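Local coordinates for antibiotic resistance protein (Deinococcus radiodurans, PDB 2VLI), which probably confers resistance to tunicamycin by acting as a phosphotransferase of the P-loop NTPase superfamily, at residues Q56-Q70 and R91-L104. Numbering follows the deposited sequence.
Sequences QEHPMWIPLMLDALQ and RHRRLMSGLKDRGL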
ATOM      1  N   GLN A  56      -1.066   2.928 -16.579  1.00 32.64           N
ATOM      2  CA  GLN A  56      -1.651   1.862 -15.772  1.00 33.07           C
ATOM      3  C   GLN A  56      -2.558   2.363 -14.681  1.00 32.51           C
ATOM      4  O   GLN A  56      -3.126   1.565 -13.948  1.00 34.32           O
ATOM      5  CB  GLN A  56      -0.580   0.962 -15.167  1.00 34.06           C
ATOM      6  CG  GLN A  56       0.389   0.444 -16.182  1.00 37.07           C
ATOM      7  CD  GLN A  56       1.179  -0.742 -15.668  1.00 42.52           C
ATOM      8  OE1 GLN A  56       1.461  -0.847 -14.456  1.00 42.76           O
ATOM      9  NE2 GLN A  56       1.523  -1.663 -16.586  1.00 44.15           N
ATOM     10  N   GLU A  57      -2.753   3.670 -14.613  1.00 31.75           N
ATOM     11  CA  GLU A  57      -3.802   4.272 -13.776  1.00 31.79           C
ATOM     12  C   GLU A  57      -5.054   4.648 -14.556  1.00 30.65           C
ATOM     13  O   GLU A  57      -6.004   5.177 -13.977  1.00 31.42           O
ATOM     14  CB  GLU A  57      -3.267   5.530 -13.090  1.00 32.79           C
ATOM     15  CG  GLU A  57      -1.918   5.335 -12.406  1.00 35.49           C
ATOM     16  CD  GLU A  57      -1.999   4.817 -10.986  1.00 41.87           C
ATOM     17  OE1 GLU A  57      -3.136   4.580 -10.493  1.00 45.49           O
ATOM     18  OE2 GLU A  57      -0.906   4.639 -10.363  1.00 44.45           O
ATOM     19  N   HIS A  58      -5.066   4.380 -15.864  1.00 28.88           N
ATOM     20  CA  HIS A  58      -6.249   4.645 -16.681  1.00 27.03           C
ATOM     21  C   HIS A  58      -7.361   3.756 -16.150  1.00 25.95           C
ATOM     22  O   HIS A  58      -7.155   2.567 -15.960  1.00 25.70           O
ATOM     23  CB  HIS A  58      -5.955   4.330 -18.138  1.00 26.79           C
ATOM     24  CG  HIS A  58      -7.046   4.740 -19.087  1.00 25.97           C
ATOM     25  ND1 HIS A  58      -8.311   4.189 -19.061  1.00 26.02           N
ATOM     26  CD2 HIS A  58      -7.060   5.668 -20.072  1.00 26.51           C
ATOM     27  CE1 HIS A  58      -9.047   4.742 -20.010  1.00 25.75           C
ATOM     28  NE2 HIS A  58      -8.305   5.633 -20.647  1.00 24.74           N
ATOM     29  N   PRO A  59      -8.538   4.311 -15.884  1.00 25.59           N
ATOM     30  CA  PRO A  59      -9.652   3.519 -15.402  1.00 25.34           C
ATOM     31  C   PRO A  59     -10.061   2.278 -16.196  1.00 24.93           C
ATOM     32  O   PRO A  59     -10.650   1.382 -15.650  1.00 25.07           O
ATOM     33  CB  PRO A  59     -10.794   4.531 -15.407  1.00 25.99           C
ATOM     34  CG  PRO A  59     -10.133   5.832 -15.172  1.00 25.65           C
ATOM     35  CD  PRO A  59      -8.883   5.747 -15.948  1.00 26.06           C
HETATM   36  N   MSE A  60      -9.797   2.247 -17.497  1.00 25.13           N
HETATM   37  CA  MSE A  60     -10.128   1.100 -18.361  1.00 24.83           C
HETATM   38  C   MSE A  60      -8.978   0.072 -18.456  1.00 22.84           C
HETATM   39  O   MSE A  60      -9.183  -1.016 -18.974  1.00 22.52           O
HETATM   40  CB  MSE A  60     -10.445   1.594 -19.794  1.00 25.60           C
HETATM   41  CG  MSE A  60     -11.580   2.606 -19.873  1.00 30.53           C
HETATM   42 SE   MSE A  60     -13.172   1.860 -19.017  1.00 44.49          SE
HETATM   43  CE  MSE A  60     -13.489   0.675 -20.380  1.00 29.48           C
ATOM     44  N   TRP A  61      -7.798   0.409 -17.948  1.00 21.19           N
ATOM     45  CA  TRP A  61      -6.642  -0.468 -18.039  1.00 20.75           C
ATOM     46  C   TRP A  61      -6.864  -1.819 -17.384  1.00 20.20           C
ATOM     47  O   TRP A  61      -6.714  -2.861 -18.017  1.00 19.57           O
ATOM     48  CB  TRP A  61      -5.394   0.182 -17.439  1.00 19.90           C
ATOM     49  CG  TRP A  61      -4.198  -0.721 -17.557  1.00 19.51           C
ATOM     50  CD1 TRP A  61      -3.486  -0.978 -18.681  1.00 20.78           C
ATOM     51  CD2 TRP A  61      -3.586  -1.493 -16.520  1.00 21.32           C
ATOM     52  NE1 TRP A  61      -2.472  -1.824 -18.422  1.00 21.07           N
ATOM     53  CE2 TRP A  61      -2.486  -2.147 -17.093  1.00 22.38           C
ATOM     54  CE3 TRP A  61      -3.810  -1.628 -15.148  1.00 22.78           C
ATOM     55  CZ2 TRP A  61      -1.659  -2.981 -16.364  1.00 23.51           C
ATOM     56  CZ3 TRP A  61      -2.979  -2.472 -14.421  1.00 23.54           C
ATOM     57  CH2 TRP A  61      -1.920  -3.126 -15.027  1.00 20.01           C
ATOM     58  N   ILE A  62      -7.283  -1.829 -16.115  1.00 19.65           N
ATOM     59  CA  ILE A  62      -7.559  -3.114 -15.484  1.00 19.85           C
ATOM     60  C   ILE A  62      -8.589  -3.987 -16.240  1.00 19.14           C
ATOM     61  O   ILE A  62      -8.288  -5.102 -16.631  1.00 19.30           O
ATOM     62  CB  ILE A  62      -7.965  -3.002 -13.988  1.00 20.83           C
ATOM     63  CG1 ILE A  62      -6.744  -2.621 -13.129  1.00 21.88           C
ATOM     64  CG2 ILE A  62      -8.535  -4.374 -13.570  1.00 20.63           C
ATOM     65  CD1 ILE A  62      -7.052  -2.298 -11.666  1.00 26.10           C
ATOM     66  N   PRO A  63      -9.805  -3.488 -16.460  1.00 20.15           N
ATOM     67  CA  PRO A  63     -10.751  -4.363 -17.158  1.00 19.87           C
ATOM     68  C   PRO A  63     -10.377  -4.747 -18.612  1.00 18.88           C
ATOM     69  O   PRO A  63     -10.564  -5.878 -19.018  1.00 18.33           O
ATOM     70  CB  PRO A  63     -12.074  -3.569 -17.098  1.00 20.35           C
ATOM     71  CG  PRO A  63     -11.648  -2.176 -17.014  1.00 22.18           C
ATOM     72  CD  PRO A  63     -10.416  -2.182 -16.140  1.00 20.67           C
ATOM     73  N   LEU A  64      -9.765  -3.862 -19.360  1.00 18.04           N
ATOM     74  CA  LEU A  64      -9.521  -4.199 -20.741  1.00 16.77           C
ATOM     75  C   LEU A  64      -8.310  -5.072 -20.879  1.00 16.60           C
ATOM     76  O   LEU A  64      -8.296  -5.962 -21.722  1.00 14.38           O
ATOM     77  CB  LEU A  64      -9.424  -2.966 -21.635  1.00 17.23           C
ATOM     78  CG  LEU A  64     -10.606  -2.008 -21.741  1.00 18.25           C
ATOM     79  CD1 LEU A  64     -10.484  -1.030 -22.916  1.00 17.18           C
ATOM     80  CD2 LEU A  64     -11.987  -2.796 -21.683  1.00 18.35           C
HETATM   81  N   MSE A  65      -7.266  -4.803 -20.097  1.00 16.18           N
HETATM   82  CA  MSE A  65      -6.126  -5.696 -20.109  1.00 16.85           C
HETATM   83  C   MSE A  65      -6.482  -7.120 -19.679  1.00 16.70           C
HETATM   84  O   MSE A  65      -5.965  -8.087 -20.238  1.00 15.88           O
HETATM   85  CB  MSE A  65      -4.984  -5.068 -19.300  1.00 18.01           C
HETATM   86  CG  MSE A  65      -3.707  -5.870 -19.210  1.00 19.22           C
HETATM   87 SE   MSE A  65      -3.742  -7.309 -17.868  1.00 25.36          SE
HETATM   88  CE  MSE A  65      -4.018  -6.285 -16.183  1.00 26.31           C
ATOM     89  N   LEU A  66      -7.388  -7.273 -18.712  1.00 15.51           N
ATOM     90  CA  LEU A  66      -7.803  -8.585 -18.229  1.00 15.39           C
ATOM     91  C   LEU A  66      -8.716  -9.313 -19.224  1.00 15.04           C
ATOM     92  O   LEU A  66      -8.657 -10.526 -19.376  1.00 16.82           O
ATOM     93  CB  LEU A  66      -8.494  -8.467 -16.870  1.00 15.94           C
ATOM     94  CG  LEU A  66      -7.647  -8.136 -15.597  1.00 15.27           C
ATOM     95  CD1 LEU A  66      -8.569  -8.009 -14.353  1.00 18.47           C
ATOM     96  CD2 LEU A  66      -6.509  -9.114 -15.398  1.00 16.41           C
ATOM     97  N   ASP A  67      -9.579  -8.567 -19.902  1.00 15.72           N
ATOM     98  CA  ASP A  67     -10.289  -9.132 -21.063  1.00 16.51           C
ATOM     99  C   ASP A  67      -9.326  -9.673 -22.121  1.00 16.32           C
ATOM    100  O   ASP A  67      -9.512 -10.770 -22.626  1.00 16.76           O
ATOM    101  CB  ASP A  67     -11.154  -8.068 -21.682  1.00 17.20           C
ATOM    102  CG  ASP A  67     -12.297  -7.664 -20.802  1.00 19.05           C
ATOM    103  OD1 ASP A  67     -12.614  -8.377 -19.804  1.00 23.15           O
ATOM    104  OD2 ASP A  67     -12.870  -6.609 -21.111  1.00 20.23           O
ATOM    105  N   ALA A  68      -8.346  -8.867 -22.521  1.00 16.39           N
ATOM    106  CA  ALA A  68      -7.321  -9.349 -23.437  1.00 17.24           C
ATOM    107  C   ALA A  68      -6.593 -10.613 -22.945  1.00 17.16           C
ATOM    108  O   ALA A  68      -6.291 -11.510 -23.721  1.00 17.38           O
ATOM    109  CB  ALA A  68      -6.312  -8.254 -23.703  1.00 17.05           C
ATOM    110  N   LEU A  69      -6.233 -10.623 -21.663  1.00 18.13           N
ATOM    111  CA  LEU A  69      -5.574 -11.748 -21.017  1.00 18.58           C
ATOM    112  C   LEU A  69      -6.417 -13.016 -21.078  1.00 18.86           C
ATOM    113  O   LEU A  69      -5.907 -14.090 -21.384  1.00 19.20           O
ATOM    114  CB  LEU A  69      -5.247 -11.424 -19.549  1.00 18.25           C
ATOM    115  CG  LEU A  69      -4.397 -12.439 -18.789  1.00 20.37           C
ATOM    116  CD1 LEU A  69      -3.096 -12.719 -19.560  1.00 19.90           C
ATOM    117  CD2 LEU A  69      -4.118 -11.937 -17.364  1.00 24.06           C
ATOM    118  N   GLN A  70      -7.696 -12.885 -20.793  1.00 19.73           N
ATOM    119  CA  GLN A  70      -8.616 -14.009 -20.899  1.00 21.95           C
ATOM    120  C   GLN A  70      -8.614 -14.599 -22.317  1.00 22.07           C
ATOM    121  O   GLN A  70      -8.477 -15.794 -22.485  1.00 22.78           O
ATOM    122  CB  GLN A  70      -9.995 -13.540 -20.525  1.00 22.57           C
ATOM    123  CG  GLN A  70     -11.069 -14.602 -20.432  1.00 27.05           C
ATOM    124  CD  GLN A  70     -12.377 -13.974 -19.982  1.00 31.41           C
ATOM    125  OE1 GLN A  70     -12.640 -12.799 -20.254  1.00 36.77           O
ATOM    126  NE2 GLN A  70     -13.184 -14.730 -19.276  1.00 32.75           N
ATOM    127  N   ARG A  91      -5.185  -1.418  -6.356  1.00 24.44           N
ATOM    128  CA  ARG A  91      -5.060  -1.901  -7.756  1.00 24.89           C
ATOM    129  C   ARG A  91      -4.754  -3.413  -7.773  1.00 23.10           C
ATOM    130  O   ARG A  91      -5.316  -4.134  -8.567  1.00 22.65           O
ATOM    131  CB  ARG A  91      -4.001  -1.152  -8.581  1.00 25.16           C
ATOM    132  CG  ARG A  91      -4.503   0.156  -9.292  1.00 30.20           C
ATOM    133  CD  ARG A  91      -3.494   0.745 -10.323  1.00 29.98           C
ATOM    134  NE  ARG A  91      -2.200   0.894  -9.676  1.00 38.68           N
ATOM    135  CZ  ARG A  91      -0.974   0.882 -10.236  1.00 39.15           C
ATOM    136  NH1 ARG A  91      -0.760   0.766 -11.544  1.00 39.28           N
ATOM    137  NH2 ARG A  91       0.077   0.974  -9.424  1.00 41.48           N
ATOM    138  N   HIS A  92      -3.892  -3.886  -6.864  1.00 21.74           N
ATOM    139  CA  HIS A  92      -3.614  -5.326  -6.755  1.00 21.11           C
ATOM    140  C   HIS A  92      -4.898  -6.124  -6.502  1.00 21.12           C
ATOM    141  O   HIS A  92      -5.135  -7.152  -7.125  1.00 19.67           O
ATOM    142  CB  HIS A  92      -2.569  -5.601  -5.649  1.00 20.76           C
ATOM    143  CG  HIS A  92      -2.234  -7.050  -5.480  1.00 21.72           C
ATOM    144  ND1 HIS A  92      -1.448  -7.748  -6.386  1.00 22.03           N
ATOM    145  CD2 HIS A  92      -2.606  -7.943  -4.529  1.00 21.47           C
ATOM    146  CE1 HIS A  92      -1.355  -9.011  -5.987  1.00 20.20           C
ATOM    147  NE2 HIS A  92      -2.040  -9.155  -4.863  1.00 22.43           N
ATOM    148  N   ARG A  93      -5.737  -5.653  -5.580  1.00 21.62           N
ATOM    149  CA  ARG A  93      -6.933  -6.400  -5.267  1.00 23.23           C
ATOM    150  C   ARG A  93      -7.867  -6.439  -6.456  1.00 22.79           C
ATOM    151  O   ARG A  93      -8.489  -7.433  -6.721  1.00 24.23           O
ATOM    152  CB  ARG A  93      -7.657  -5.839  -4.024  1.00 24.24           C
ATOM    153  CG  ARG A  93      -8.977  -6.575  -3.713  1.00 28.86           C
ATOM    154  CD  ARG A  93      -8.955  -8.134  -3.845  1.00 35.84           C
ATOM    155  NE  ARG A  93      -8.272  -8.858  -2.762  1.00 41.33           N
ATOM    156  CZ  ARG A  93      -8.875  -9.409  -1.709  1.00 41.70           C
ATOM    157  NH1 ARG A  93     -10.196  -9.302  -1.557  1.00 45.22           N
ATOM    158  NH2 ARG A  93      -8.149 -10.069  -0.799  1.00 42.32           N
ATOM    159  N   ARG A  94      -7.964  -5.309  -7.138  1.00 24.94           N
ATOM    160  CA  ARG A  94      -8.844  -5.113  -8.297  1.00 25.13           C
ATOM    161  C   ARG A  94      -8.481  -6.118  -9.387  1.00 23.10           C
ATOM    162  O   ARG A  94      -9.352  -6.796  -9.940  1.00 23.20           O
ATOM    163  CB  ARG A  94      -8.730  -3.672  -8.813  1.00 25.34           C
ATOM    164  CG  ARG A  94      -9.627  -2.647  -8.045  1.00 30.97           C
ATOM    165  CD  ARG A  94     -10.000  -1.392  -8.916  1.00 36.59           C
ATOM    166  NE  ARG A  94      -8.902  -0.415  -9.000  1.00 40.51           N
ATOM    167  CZ  ARG A  94      -8.552   0.434  -8.029  1.00 43.79           C
ATOM    168  NH1 ARG A  94      -9.210   0.458  -6.870  1.00 44.22           N
ATOM    169  NH2 ARG A  94      -7.511   1.259  -8.211  1.00 45.94           N
ATOM    170  N   LEU A  95      -7.179  -6.201  -9.646  1.00 21.26           N
ATOM    171  CA  LEU A  95      -6.615  -7.185 -10.526  1.00 20.08           C
ATOM    172  C   LEU A  95      -6.890  -8.608 -10.096  1.00 19.66           C
ATOM    173  O   LEU A  95      -7.306  -9.409 -10.889  1.00 18.33           O
ATOM    174  CB  LEU A  95      -5.105  -6.938 -10.680  1.00 18.91           C
ATOM    175  CG  LEU A  95      -4.613  -5.769 -11.544  1.00 20.31           C
ATOM    176  CD1 LEU A  95      -3.131  -5.414 -11.236  1.00 18.39           C
ATOM    177  CD2 LEU A  95      -4.735  -6.096 -13.058  1.00 19.38           C
HETATM  178  N   MSE A  96      -6.692  -8.917  -8.804  1.00 21.72           N
HETATM  179  CA  MSE A  96      -6.903 -10.249  -8.336  1.00 22.06           C
HETATM  180  C   MSE A  96      -8.381 -10.611  -8.448  1.00 23.08           C
HETATM  181  O   MSE A  96      -8.687 -11.674  -8.903  1.00 22.97           O
HETATM  182  CB  MSE A  96      -6.354 -10.455  -6.886  1.00 23.31           C
HETATM  183  CG  MSE A  96      -4.835 -10.480  -6.711  1.00 21.27           C
HETATM  184 SE   MSE A  96      -3.727 -11.663  -7.839  1.00 26.78          SE
HETATM  185  CE  MSE A  96      -3.174 -10.321  -9.202  1.00 20.64           C
ATOM    186  N   SER A  97      -9.309  -9.745  -8.029  1.00 25.41           N
ATOM    187  CA  SER A  97     -10.732 -10.105  -8.162  1.00 26.06           C
ATOM    188  C   SER A  97     -11.229 -10.129  -9.641  1.00 25.30           C
ATOM    189  O   SER A  97     -12.086 -10.949 -10.020  1.00 25.25           O
ATOM    190  CB  SER A  97     -11.594  -9.201  -7.281  1.00 27.30           C
ATOM    191  OG  SER A  97     -11.309  -7.838  -7.518  1.00 31.63           O
ATOM    192  N   GLY A  98     -10.670  -9.253 -10.478  1.00 24.26           N
ATOM    193  CA  GLY A  98     -10.906  -9.332 -11.921  1.00 23.61           C
ATOM    194  C   GLY A  98     -10.522 -10.641 -12.560  1.00 23.00           C
ATOM    195  O   GLY A  98     -11.270 -11.152 -13.370  1.00 23.28           O
ATOM    196  N   LEU A  99      -9.364 -11.201 -12.205  1.00 22.44           N
ATOM    197  CA  LEU A  99      -8.965 -12.512 -12.704  1.00 22.78           C
ATOM    198  C   LEU A  99      -9.992 -13.579 -12.313  1.00 25.37           C
ATOM    199  O   LEU A  99     -10.448 -14.375 -13.139  1.00 25.76           O
ATOM    200  CB  LEU A  99      -7.596 -12.937 -12.161  1.00 22.23           C
ATOM    201  CG  LEU A  99      -6.425 -12.156 -12.745  1.00 19.65           C
ATOM    202  CD1 LEU A  99      -5.256 -12.373 -11.884  1.00 16.38           C
ATOM    203  CD2 LEU A  99      -6.169 -12.559 -14.192  1.00 17.38           C
ATOM    204  N   LYS A 100     -10.321 -13.578 -11.036  1.00 27.21           N
ATOM    205  CA  LYS A 100     -11.242 -14.555 -10.463  1.00 30.03           C
ATOM    206  C   LYS A 100     -12.584 -14.499 -11.225  1.00 30.20           C
ATOM    207  O   LYS A 100     -13.010 -15.530 -11.726  1.00 31.57           O
ATOM    208  CB  LYS A 100     -11.427 -14.263  -8.981  1.00 30.84           C
ATOM    209  CG  LYS A 100     -11.869 -15.461  -8.180  1.00 35.15           C
ATOM    210  CD  LYS A 100     -12.745 -15.046  -7.008  1.00 39.73           C
ATOM    211  CE  LYS A 100     -13.070 -16.274  -6.148  1.00 43.31           C
ATOM    212  NZ  LYS A 100     -13.857 -17.345  -6.885  1.00 46.16           N
ATOM    213  N   ASP A 101     -13.160 -13.292 -11.355  1.00 31.40           N
ATOM    214  CA  ASP A 101     -14.398 -12.973 -12.164  1.00 32.12           C
ATOM    215  C   ASP A 101     -14.406 -13.570 -13.569  1.00 31.70           C
ATOM    216  O   ASP A 101     -15.445 -14.049 -14.066  1.00 32.43           O
ATOM    217  CB  ASP A 101     -14.563 -11.453 -12.354  1.00 33.06           C
ATOM    218  CG  ASP A 101     -14.877 -10.706 -11.058  1.00 36.31           C
ATOM    219  OD1 ASP A 101     -15.022 -11.370 -10.012  1.00 41.52           O
ATOM    220  OD2 ASP A 101     -14.948  -9.447 -11.086  1.00 38.54           O
ATOM    221  N   ARG A 102     -13.244 -13.523 -14.202  1.00 29.26           N
ATOM    222  CA  ARG A 102     -13.031 -14.021 -15.556  1.00 28.63           C
ATOM    223  C   ARG A 102     -12.695 -15.488 -15.585  1.00 29.08           C
ATOM    224  O   ARG A 102     -12.321 -16.035 -16.633  1.00 30.31           O
ATOM    225  CB  ARG A 102     -11.927 -13.208 -16.234  1.00 27.61           C
ATOM    226  CG  ARG A 102     -12.416 -11.847 -16.612  1.00 25.68           C
ATOM    227  CD  ARG A 102     -11.295 -10.925 -16.942  1.00 25.08           C
ATOM    228  NE  ARG A 102     -11.816  -9.606 -17.260  1.00 22.38           N
ATOM    229  CZ  ARG A 102     -12.206  -8.691 -16.398  1.00 21.89           C
ATOM    230  NH1 ARG A 102     -12.095  -8.879 -15.093  1.00 24.90           N
ATOM    231  NH2 ARG A 102     -12.636  -7.535 -16.843  1.00 23.26           N
ATOM    232  N   GLY A 103     -12.766 -16.106 -14.415  1.00 29.12           N
ATOM    233  CA  GLY A 103     -12.496 -17.514 -14.255  1.00 28.99           C
ATOM    234  C   GLY A 103     -11.066 -17.899 -14.480  1.00 28.89           C
ATOM    235  O   GLY A 103     -10.803 -19.031 -14.811  1.00 29.67           O
ATOM    236  N   LEU A 104     -10.125 -16.977 -14.283  1.00 28.57           N
ATOM    237  CA  LEU A 104      -8.738 -17.251 -14.610  1.00 28.48           C
ATOM    238  C   LEU A 104      -7.985 -17.571 -13.314  1.00 29.51           C
ATOM    239  O   LEU A 104      -8.008 -16.786 -12.360  1.00 29.88           O
ATOM    240  CB  LEU A 104      -8.134 -16.036 -15.303  1.00 28.53           C
ATOM    241  CG  LEU A 104      -8.503 -15.760 -16.760  1.00 28.60           C
ATOM    242  CD1 LEU A 104      -7.999 -14.396 -17.194  1.00 29.85           C
ATOM    243  CD2 LEU A 104      -7.903 -16.847 -17.648  1.00 28.30           C
TER
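Leu95 drops into a hole lined by Trp61, Ile62, Met65 and Leu66, a knob-into-hole fit at the buried centre of the contact. Its CD2 lies 4.0 Å from Ile62 CG1 and unusually close, 3.2 Å, to the CE of selenomethionine Met65, whose chain bends at chi2 and chi3 to bring that methyl over one face of the Trp61 ring. One turn on, the two branches of Leu66 part: CD1 rests on the bare backbone of Gly98, 3.6 Å from its CA, while CD2 meets Leu99 CD2. Helices 61-75 and 89-101 precede and follow strand 80-84 of the parallel sheet in this P-loop NTPase fold, their short segments crossing at -37° with axes 10.1 Å apart; Leu69 and Leu95 also reach Trp9 of the central strand 7-11.

The outer side is polar. Arg102, just past the helix and before Gly103 of its Schellman motif, extends from CG to NE across Leu66, whose CB lies under one guanidinium face. NE and NH2 both grip Asp67 OD1, at 2.9 and 3.1 Å from the same face of the carboxylate, and NH1 turns back to Gly98 O, fixing the group's rotation. At the other end the grip is looser: the Glu57 carboxylate stacks over the Arg91 guanidinium in a long salt bridge, planes 25° apart, and Arg91 NH1 makes a weak 3.5 Å hydrogen bond to Gln56 O.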